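Side-chain contacts in regulatory protein YycH-like domain-containing protein (Eubacterium rectale, PDB 5COZ), which is of unknown function but is probably a YycH-like regulatory lipoprotein that acts outside the cytoplasm: residues 48-53 with 225-230; 74-79 with 118-123; 271-276 with 301-306. All blocks are in the same frame, centred on the assembly; numbering follows the deposited sequence.

Contact 1: 48-53 with 225-230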
loop_
_atom_site.group_PDB
_atom_site.type_symbol
_atom_site.label_atom_id
_atom_site.label_comp_id
_atom_site.label_asym_id
_atom_site.label_seq_id
_atom_site.Cartn_x
_atom_site.Cartn_y
_atom_site.Cartn_z
ATOM N N GLU A 48 5.989 0.123 -13.745
ATOM C CA GLU A 48 7.016 0.328 -12.745
ATOM C C GLU A 48 7.584 -1.049 -12.413
ATOM O O GLU A 48 6.868 -2.062 -12.501
ATOM C CB GLU A 48 6.422 0.951 -11.472
ATOM C CG GLU A 48 6.072 2.420 -11.607
ATOM C CD GLU A 48 5.738 3.043 -10.266
ATOM O OE1 GLU A 48 4.648 2.736 -9.732
ATOM O OE2 GLU A 48 6.600 3.764 -9.710
ATOM N N ILE A 49 8.860 -1.096 -12.040
ATOM C CA ILE A 49 9.532 -2.286 -11.537
ATOM C C ILE A 49 9.959 -1.950 -10.129
ATOM O O ILE A 49 10.700 -0.986 -9.945
ATOM C CB ILE A 49 10.739 -2.699 -12.411
ATOM C CG1 ILE A 49 10.350 -2.864 -13.911
ATOM C CG2 ILE A 49 11.438 -3.954 -11.843
ATOM C CD1 ILE A 49 9.374 -4.024 -14.196
ATOM N N ASN A 50 9.456 -2.689 -9.142
ATOM C CA ASN A 50 9.768 -2.378 -7.738
ATOM C C ASN A 50 10.430 -3.525 -7.034
ATOM O O ASN A 50 9.796 -4.576 -6.774
ATOM C CB ASN A 50 8.488 -2.022 -6.991
ATOM C CG ASN A 50 8.030 -0.614 -7.223
ATOM O OD1 ASN A 50 8.849 0.314 -7.234
ATOM N ND2 ASN A 50 6.705 -0.415 -7.306
ATOM N N ILE A 51 11.741 -3.358 -6.738
ATOM C CA ILE A 51 12.469 -4.349 -5.936
ATOM C C ILE A 51 12.833 -3.714 -4.582
ATOM O O ILE A 51 13.499 -4.338 -3.756
ATOM C CB ILE A 51 13.662 -5.034 -6.663
ATOM C CG1 ILE A 51 14.694 -4.041 -7.233
ATOM C CG2 ILE A 51 13.091 -5.916 -7.776
ATOM C CD1 ILE A 51 15.721 -3.542 -6.201
ATOM N N TRP A 52 12.408 -2.451 -4.376
ATOM C CA TRP A 52 12.453 -1.789 -3.067
ATOM C C TRP A 52 13.890 -1.776 -2.549
ATOM O O TRP A 52 14.783 -1.406 -3.313
ATOM C CB TRP A 52 11.437 -2.475 -2.117
ATOM C CG TRP A 52 10.068 -2.576 -2.740
ATOM C CD1 TRP A 52 9.513 -3.676 -3.339
ATOM C CD2 TRP A 52 9.087 -1.528 -2.833
ATOM N NE1 TRP A 52 8.238 -3.379 -3.794
ATOM C CE2 TRP A 52 7.962 -2.062 -3.510
ATOM C CE3 TRP A 52 9.084 -0.166 -2.486
ATOM C CZ2 TRP A 52 6.825 -1.292 -3.793
ATOM C CZ3 TRP A 52 7.948 0.593 -2.744
ATOM C CH2 TRP A 52 6.852 0.041 -3.423
ATOM N N ASP A 53 14.125 -2.182 -1.288
ATOM C CA ASP A 53 15.469 -2.131 -0.742
ATOM C C ASP A 53 16.114 -3.520 -0.666
ATOM O O ASP A 53 17.076 -3.717 0.088
ATOM C CB ASP A 53 15.426 -1.462 0.647
ATOM C CG ASP A 53 14.885 -0.040 0.607
ATOM O OD1 ASP A 53 15.030 0.623 -0.435
ATOM O OD2 ASP A 53 14.314 0.402 1.610
ATOM N N TYR A 225 5.794 -5.697 3.135
ATOM C CA TYR A 225 4.689 -6.643 3.199
ATOM C C TYR A 225 3.737 -6.335 2.048
ATOM O O TYR A 225 3.664 -5.196 1.547
ATOM C CB TYR A 225 3.927 -6.589 4.543
ATOM C CG TYR A 225 4.813 -6.550 5.745
ATOM C CD1 TYR A 225 5.606 -7.638 6.084
ATOM C CD2 TYR A 225 4.816 -5.443 6.590
ATOM C CE1 TYR A 225 6.466 -7.590 7.195
ATOM C CE2 TYR A 225 5.653 -5.384 7.694
ATOM C CZ TYR A 225 6.502 -6.448 7.965
ATOM O OH TYR A 225 7.270 -6.390 9.089
ATOM N N SER A 226 3.018 -7.351 1.636
ATOM C CA SER A 226 2.179 -7.330 0.459
ATOM C C SER A 226 1.231 -6.126 0.373
ATOM O O SER A 226 0.540 -5.783 1.352
ATOM C CB SER A 226 1.382 -8.628 0.418
ATOM O OG SER A 226 0.353 -8.592 -0.552
ATOM N N ARG A 227 1.203 -5.523 -0.822
ATOM C CA ARG A 227 0.315 -4.421 -1.189
ATOM C C ARG A 227 -0.886 -4.939 -1.982
ATOM O O ARG A 227 -1.629 -4.155 -2.553
ATOM C CB ARG A 227 1.081 -3.370 -1.985
ATOM C CG ARG A 227 2.107 -2.649 -1.101
ATOM C CD ARG A 227 3.270 -2.128 -1.916
ATOM N NE ARG A 227 2.928 -1.103 -2.903
ATOM C CZ ARG A 227 3.122 -1.223 -4.222
ATOM N NH1 ARG A 227 3.472 -2.390 -4.745
ATOM N NH2 ARG A 227 2.935 -0.181 -5.026
ATOM N N CYS A 228 -1.096 -6.262 -1.980
ATOM C CA CYS A 228 -2.222 -6.868 -2.639
ATOM C C CYS A 228 -3.523 -6.536 -1.916
ATOM O O CYS A 228 -3.575 -6.521 -0.686
ATOM C CB CYS A 228 -2.048 -8.386 -2.695
ATOM S SG CYS A 228 -0.791 -8.928 -3.853
ATOM N N PRO A 229 -4.614 -6.487 -2.671
ATOM C CA PRO A 229 -5.950 -6.443 -2.044
ATOM C C PRO A 229 -6.221 -7.687 -1.184
ATOM O O PRO A 229 -5.562 -8.728 -1.326
ATOM C CB PRO A 229 -6.890 -6.506 -3.261
ATOM C CG PRO A 229 -6.091 -5.870 -4.372
ATOM C CD PRO A 229 -4.690 -6.421 -4.143
ATOM N N GLU A 230 -7.261 -7.585 -0.336
ATOM C CA GLU A 230 -7.709 -8.721 0.467
ATOM C C GLU A 230 -7.955 -9.936 -0.440
ATOM O O GLU A 230 -8.666 -9.836 -1.459
ATOM C CB GLU A 230 -8.998 -8.347 1.214
ATOM C CG GLU A 230 -9.507 -9.471 2.101
ATOM C CD GLU A 230 -10.806 -9.157 2.826
ATOM O OE1 GLU A 230 -11.083 -7.962 3.062
ATOM O OE2 GLU A 230 -11.520 -10.111 3.204
#
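The guanidinium of Arg227 presents one face to the indole of Trp52, which meets it not flat but with the rim of its six-membered ring: Trp52 CZ2 stands 3.6 Å above the guanidinium plane, displaced toward the rim of the group. Relative to the indole, the same neighbour lies at the edge, with Arg227 NH1 near the ring plane and 3.7 Å from Trp52 CZ2. The two planes are 70° apart, so this is an edge-on approach of the ring to a guanidinium face rather than a parallel stack. One indole face is covered from within its own segment by Asn50 CB, 3.3 Å above the plane and toward the rim. The amide of Asn50 comes obliquely to the guanidinium, ND2 lying 4.4 Å from Arg227 NH2.

Trp52 and Arg227 approach from opposite directions. Long side chains, not backbones, make the contact, for the CA atoms of Asn50 and Arg227 are 11.7 Å apart. The arginine chain bends at its third torsion (chi3 64°), which turns the face of the guanidinium to the indole rim. The contact thus joins the end of strand 43-50, in the mixed sheet, and the turn just after it to the loop that follows strand 223-224, where Ser226 OG accepts from Cys228 N in an ST turn.

No hydrogen bond crosses between the segments; partners outside them, mostly carboxylates round the arginine, hold the polar ends. Arg227 NH1 forms salt bridges with Glu300 and Glu304 and NH2 with Glu188, which fix the plane that the indole rim meets. Glu300 also takes a hydrogen bond from Asn50 ND2, Lys186 serves Asn50 OD1, and Trp52 NE1 donates to Ser302 OG. A further carboxylate, Glu48, keeps OE1 5.8 Å from Arg227 NH2, perhaps adding to the local negative potential.

Contact 2: 74-79 with 118-123; sequences DKCYDL and IAIRND
Helix 73-87 packs against a face of the antiparallel sheet through strand 116-120, and Ile120 is the strand residue on which this piece of the helix-on-sheet layer rests. Its CB points toward the helix and its side chain meets two residues not quite one helical turn apart, Cys76 and Leu79; Ile120 and Cys76 also mark the nearest approach of the backbones, with their CA atoms 7.3 Å apart.

The two branches of Ile120 divide the work. CG2 takes the thiol side, lying 3.9 Å from Cys76 SG, while CB of the same isoleucine is 4.0 Å from that sulfur. The longer branch, with CG1 anti to the carbonyl carbon (chi1 -56°) and an extended second torsion, carries CD1 toward the helix backbone, to Cys76 O, where it also comes within 4.1 Å of Cys76 SG. Leu79 slants across this methyl with its branch point, CG, 4.1 Å from Ile120 CD1, and its CD2 nearly as close. The leucine CB leaves the helix neither toward nor away from the strand; placing CG anti to the backbone N (chi1 177°) brings the branched end down onto the isoleucine.

Everything that meets across the contact is apolar save the thiol and one backbone oxygen, and no hydrogen bond joins the segments. The same layer is continued by Met80 of the helix and by Phe69, Trp109 and Ala125, all of which touch Ile120, while Tyr107 lies against Cys76. From Arg121 on, the chain turns polar: CB of Arg121 points away from the helix, and its NH1 forms a salt bridge with Asp123 OD1. Closest of all across the contact is a methyl against a peptide carbonyl, Ile120 CD1 to Cys76 O at 3.6 Å.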
loop_
_atom_site.group_PDB
_atom_site.type_symbol
_atom_site.label_atom_id
_atom_site.label_comp_id
_atom_site.label_asym_id
_atom_site.label_seq_id
_atom_site.Cartn_x
_atom_site.Cartn_y
_atom_site.Cartn_z
ATOM N N ASP A 74 0.192 -0.212 28.262
ATOM C CA ASP A 74 1.362 0.693 28.246
ATOM C C ASP A 74 1.806 0.982 26.820
ATOM O O ASP A 74 2.018 2.148 26.451
ATOM C CB ASP A 74 2.572 0.090 28.993
ATOM C CG ASP A 74 2.460 -0.035 30.498
ATOM O OD1 ASP A 74 1.767 0.808 31.116
ATOM O OD2 ASP A 74 3.146 -0.931 31.076
ATOM N N LYS A 75 2.005 -0.099 26.028
ATOM C CA LYS A 75 2.439 0.025 24.642
ATOM C C LYS A 75 1.428 0.796 23.829
ATOM O O LYS A 75 1.795 1.567 22.941
ATOM C CB LYS A 75 2.625 -1.364 24.001
ATOM C CG LYS A 75 3.854 -2.120 24.458
ATOM C CD LYS A 75 3.881 -3.463 23.735
ATOM C CE LYS A 75 5.217 -4.133 23.817
ATOM N NZ LYS A 75 5.190 -5.469 23.159
ATOM N N CYS A 76 0.127 0.553 24.110
ATOM C CA CYS A 76 -0.946 1.230 23.406
ATOM C C CYS A 76 -0.859 2.735 23.645
ATOM O O CYS A 76 -0.941 3.531 22.703
ATOM C CB CYS A 76 -2.283 0.683 23.875
ATOM S SG CYS A 76 -3.668 1.373 22.960
ATOM N N TYR A 77 -0.721 3.132 24.920
ATOM C CA TYR A 77 -0.668 4.541 25.260
ATOM C C TYR A 77 0.611 5.183 24.735
ATOM O O TYR A 77 0.574 6.363 24.369
ATOM C CB TYR A 77 -0.826 4.748 26.778
ATOM C CG TYR A 77 -2.271 4.733 27.250
ATOM C CD1 TYR A 77 -3.131 3.681 26.910
ATOM C CD2 TYR A 77 -2.761 5.731 28.088
ATOM C CE1 TYR A 77 -4.447 3.645 27.366
ATOM C CE2 TYR A 77 -4.066 5.688 28.581
ATOM C CZ TYR A 77 -4.905 4.642 28.209
ATOM O OH TYR A 77 -6.182 4.610 28.712
ATOM N N ASP A 78 1.710 4.417 24.675
ATOM C CA ASP A 78 2.945 4.949 24.078
ATOM C C ASP A 78 2.710 5.290 22.595
ATOM O O ASP A 78 3.155 6.340 22.135
ATOM C CB ASP A 78 4.097 3.943 24.225
ATOM C CG ASP A 78 4.634 3.818 25.641
ATOM O OD1 ASP A 78 4.413 4.755 26.453
ATOM O OD2 ASP A 78 5.342 2.830 25.914
ATOM N N LEU A 79 1.982 4.414 21.867
ATOM C CA LEU A 79 1.661 4.682 20.473
ATOM C C LEU A 79 0.718 5.911 20.391
ATOM O O LEU A 79 0.908 6.808 19.551
ATOM C CB LEU A 79 1.029 3.446 19.856
ATOM C CG LEU A 79 0.558 3.611 18.395
ATOM C CD1 LEU A 79 1.707 4.087 17.485
ATOM C CD2 LEU A 79 -0.073 2.294 17.889
ATOM N N ILE A 118 -8.004 9.910 17.863
ATOM C CA ILE A 118 -7.075 8.800 17.782
ATOM C C ILE A 118 -7.854 7.531 18.092
ATOM O O ILE A 118 -8.623 7.519 19.056
ATOM C CB ILE A 118 -5.849 8.971 18.702
ATOM C CG1 ILE A 118 -5.037 10.234 18.340
ATOM C CG2 ILE A 118 -4.958 7.686 18.702
ATOM C CD1 ILE A 118 -3.969 10.555 19.368
ATOM N N ALA A 119 -7.677 6.465 17.298
ATOM C CA ALA A 119 -8.325 5.197 17.575
ATOM C C ALA A 119 -7.299 4.121 17.404
ATOM O O ALA A 119 -6.662 4.050 16.351
ATOM C CB ALA A 119 -9.485 4.974 16.607
ATOM N N ILE A 120 -7.135 3.265 18.421
ATOM C CA ILE A 120 -6.167 2.185 18.326
ATOM C C ILE A 120 -6.878 0.860 18.613
ATOM O O ILE A 120 -7.532 0.735 19.643
ATOM C CB ILE A 120 -4.943 2.394 19.255
ATOM C CG1 ILE A 120 -4.265 3.736 18.951
ATOM C CG2 ILE A 120 -3.958 1.214 19.123
ATOM C CD1 ILE A 120 -3.186 4.120 19.993
ATOM N N ARG A 121 -6.736 -0.103 17.694
ATOM C CA ARG A 121 -7.302 -1.451 17.809
ATOM C C ARG A 121 -6.141 -2.460 17.813
ATOM O O ARG A 121 -4.972 -2.057 17.761
ATOM C CB ARG A 121 -8.243 -1.730 16.606
ATOM C CG ARG A 121 -9.574 -1.005 16.601
ATOM C CD ARG A 121 -10.385 -1.342 15.353
ATOM N NE ARG A 121 -10.970 -2.685 15.406
ATOM C CZ ARG A 121 -10.473 -3.752 14.783
ATOM N NH1 ARG A 121 -9.374 -3.647 14.043
ATOM N NH2 ARG A 121 -11.070 -4.931 14.898
ATOM N N ASN A 122 -6.431 -3.767 17.757
ATOM C CA ASN A 122 -5.337 -4.740 17.754
ATOM C C ASN A 122 -4.442 -4.648 16.508
ATOM O O ASN A 122 -3.228 -4.806 16.636
ATOM C CB ASN A 122 -5.889 -6.176 17.893
ATOM C CG ASN A 122 -6.935 -6.537 16.859
ATOM O OD1 ASN A 122 -7.946 -5.862 16.706
ATOM N ND2 ASN A 122 -6.709 -7.610 16.115
ATOM N N ASP A 123 -5.015 -4.368 15.318
ATOM C CA ASP A 123 -4.229 -4.403 14.089
ATOM C C ASP A 123 -4.355 -3.142 13.254
ATOM O O ASP A 123 -4.116 -3.182 12.040
ATOM C CB ASP A 123 -4.659 -5.613 13.239
ATOM C CG ASP A 123 -6.102 -5.548 12.764
ATOM O OD1 ASP A 123 -6.877 -4.716 13.298
ATOM O OD2 ASP A 123 -6.474 -6.348 11.881
#

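Contact 3: 271-276 with 301-306; sequences GEILHP and ISLEYM
From Ile273 the side chain sets out toward strand 295-311, its CB directed toward the 301-306 segment. At CB it divides: CG2 stands anti to the carbonyl carbon, and CG1 takes the crowded position between the backbone N and that carbon (chi1 68°). Neither CB nor the gamma carbons come within 4.2 Å of a Leu303 side-chain atom. An extended second torsion then pushes the chain outward until CD1, the terminal methyl, arrives tip to tip with the leucine, 3.7 Å from Leu303 CD1 and 3.8 Å from Leu303 CD2. The methyl therefore sits against the fork of the leucine, both prongs almost equally near.

Further along, Pro276 lays the CB of its ring 4.3 Å from Ile301 CG2. The two meetings follow one another because the touching parts run nearly antiparallel, 163° apart, and Ile301 and Leu303 both face the incoming chain. This joins the passage from strand 262-272 into helix 276-288 to the mixed sheet, with Trp321 of strand 314-330 lying against both Ile273 and Pro276.

Ser302, between the two apolar strand residues, turns to the other side, where its OG donates to Glu304 OE2 over 2.7 Å. With methyl and ring carbons alone meeting here and no hydrogen bond across, the association rests on van der Waals contact and burial from water.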
loop_
_atom_site.group_PDB
_atom_site.type_symbol
_atom_site.label_atom_id
_atom_site.label_comp_id
_atom_site.label_asym_id
_atom_site.label_seq_id
_atom_site.Cartn_x
_atom_site.Cartn_y
_atom_site.Cartn_z
ATOM N N GLY A 271 16.409 -18.895 -0.085
ATOM C CA GLY A 271 16.654 -19.365 -1.432
ATOM C C GLY A 271 16.743 -18.209 -2.378
ATOM O O GLY A 271 16.393 -17.072 -2.037
ATOM N N GLU A 272 17.141 -18.517 -3.599
ATOM C CA GLU A 272 17.231 -17.535 -4.654
ATOM C C GLU A 272 15.886 -17.411 -5.323
ATOM O O GLU A 272 15.256 -18.421 -5.649
ATOM C CB GLU A 272 18.276 -18.021 -5.670
ATOM C CG GLU A 272 18.692 -16.975 -6.672
ATOM C CD GLU A 272 19.968 -17.322 -7.419
ATOM O OE1 GLU A 272 20.682 -18.262 -6.999
ATOM O OE2 GLU A 272 20.252 -16.648 -8.434
ATOM N N ILE A 273 15.432 -16.179 -5.514
ATOM C CA ILE A 273 14.184 -15.948 -6.230
ATOM C C ILE A 273 14.451 -15.840 -7.718
ATOM O O ILE A 273 15.590 -15.631 -8.143
ATOM C CB ILE A 273 13.430 -14.700 -5.706
ATOM C CG1 ILE A 273 14.200 -13.380 -6.030
ATOM C CG2 ILE A 273 13.112 -14.867 -4.204
ATOM C CD1 ILE A 273 13.392 -12.137 -5.759
ATOM N N LEU A 274 13.399 -15.972 -8.501
ATOM C CA LEU A 274 13.463 -15.800 -9.939
ATOM C C LEU A 274 13.691 -14.356 -10.300
ATOM O O LEU A 274 13.183 -13.455 -9.620
ATOM C CB LEU A 274 12.115 -16.237 -10.545
ATOM C CG LEU A 274 11.842 -17.737 -10.554
ATOM C CD1 LEU A 274 10.402 -18.012 -10.950
ATOM C CD2 LEU A 274 12.819 -18.463 -11.502
ATOM N N HIS A 275 14.369 -14.120 -11.427
ATOM C CA HIS A 275 14.461 -12.772 -11.974
ATOM C C HIS A 275 13.077 -12.398 -12.478
ATOM O O HIS A 275 12.310 -13.277 -12.894
ATOM C CB HIS A 275 15.470 -12.711 -13.128
ATOM C CG HIS A 275 16.888 -13.003 -12.731
ATOM N ND1 HIS A 275 17.881 -13.093 -13.688
ATOM C CD2 HIS A 275 17.440 -13.198 -11.511
ATOM C CE1 HIS A 275 19.002 -13.371 -13.034
ATOM N NE2 HIS A 275 18.806 -13.407 -11.723
ATOM N N PRO A 276 12.751 -11.106 -12.542
ATOM C CA PRO A 276 11.385 -10.744 -12.959
ATOM C C PRO A 276 11.125 -11.010 -14.444
ATOM O O PRO A 276 9.957 -11.064 -14.852
ATOM C CB PRO A 276 11.260 -9.263 -12.582
ATOM C CG PRO A 276 12.707 -8.750 -12.519
ATOM C CD PRO A 276 13.513 -9.937 -12.033
ATOM N N ILE A 301 5.361 -4.423 -11.595
ATOM C CA ILE A 301 5.874 -5.722 -11.186
ATOM C C ILE A 301 6.625 -5.439 -9.888
ATOM O O ILE A 301 7.515 -4.576 -9.875
ATOM C CB ILE A 301 6.750 -6.401 -12.246
ATOM C CG1 ILE A 301 5.984 -6.559 -13.558
ATOM C CG2 ILE A 301 7.293 -7.759 -11.710
ATOM C CD1 ILE A 301 6.950 -7.005 -14.754
ATOM N N SER A 302 6.282 -6.143 -8.812
ATOM C CA SER A 302 6.783 -5.801 -7.489
ATOM C C SER A 302 7.152 -7.021 -6.685
ATOM O O SER A 302 6.382 -7.977 -6.623
ATOM C CB SER A 302 5.677 -5.024 -6.754
ATOM O OG SER A 302 6.038 -4.667 -5.425
ATOM N N LEU A 303 8.311 -6.971 -6.015
ATOM C CA LEU A 303 8.777 -8.007 -5.095
ATOM C C LEU A 303 8.229 -7.670 -3.718
ATOM O O LEU A 303 8.506 -6.574 -3.213
ATOM C CB LEU A 303 10.317 -8.068 -5.084
ATOM C CG LEU A 303 10.939 -8.966 -4.037
ATOM C CD1 LEU A 303 10.506 -10.447 -4.254
ATOM C CD2 LEU A 303 12.487 -8.817 -4.100
ATOM N N GLU A 304 7.445 -8.576 -3.136
ATOM C CA GLU A 304 6.805 -8.283 -1.857
ATOM C C GLU A 304 6.861 -9.485 -0.949
ATOM O O GLU A 304 7.114 -10.596 -1.398
ATOM C CB GLU A 304 5.331 -7.849 -2.060
ATOM C CG GLU A 304 5.222 -6.701 -3.064
ATOM C CD GLU A 304 3.837 -6.146 -3.307
ATOM O OE1 GLU A 304 2.868 -6.703 -2.744
ATOM O OE2 GLU A 304 3.703 -5.220 -4.145
ATOM N N TYR A 305 6.589 -9.269 0.347
ATOM C CA TYR A 305 6.485 -10.366 1.294
ATOM C C TYR A 305 5.021 -10.615 1.594
ATOM O O TYR A 305 4.343 -9.757 2.177
ATOM C CB TYR A 305 7.212 -10.009 2.605
ATOM C CG TYR A 305 8.635 -10.501 2.720
ATOM C CD1 TYR A 305 8.958 -11.834 2.474
ATOM C CD2 TYR A 305 9.646 -9.663 3.173
ATOM C CE1 TYR A 305 10.253 -12.322 2.682
ATOM C CE2 TYR A 305 10.944 -10.141 3.396
ATOM C CZ TYR A 305 11.239 -11.472 3.157
ATOM O OH TYR A 305 12.511 -11.939 3.400
HETATM N N MSE A 306 4.543 -11.807 1.242
HETATM C CA MSE A 306 3.156 -12.155 1.526
HETATM C C MSE A 306 3.091 -12.916 2.844
HETATM O O MSE A 306 3.972 -13.729 3.140
HETATM C CB MSE A 306 2.555 -12.990 0.397
HETATM C CG MSE A 306 1.085 -13.293 0.641
HETATM SE SE MSE A 306 0.196 -13.891 -0.968
HETATM C CE MSE A 306 -0.088 -12.183 -1.773
#

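All three contacts are largely buried, contact 3 at all four touching residues, contacts 1 and 2 at two of three, but they differ in depth: contact 1 lies about 7 Å from the chain centre, contact 3 about 17 Å and contact 2 about 21 Å, measured to the contact centres. Contacts 1 and 3 share the mixed sheet, strands 43-50 and 295-311 being neighbours in it, and they touch through probable backbone hydrogen bonds. Within 301-306, Ser302 and Glu304 face the charged surroundings of contact 1, while Ile301 and Leu303 face the apolar contact 3. Contact 2 stands apart on the antiparallel sheet, joined to neither, and resembles contact 3 in its apolar chemistry.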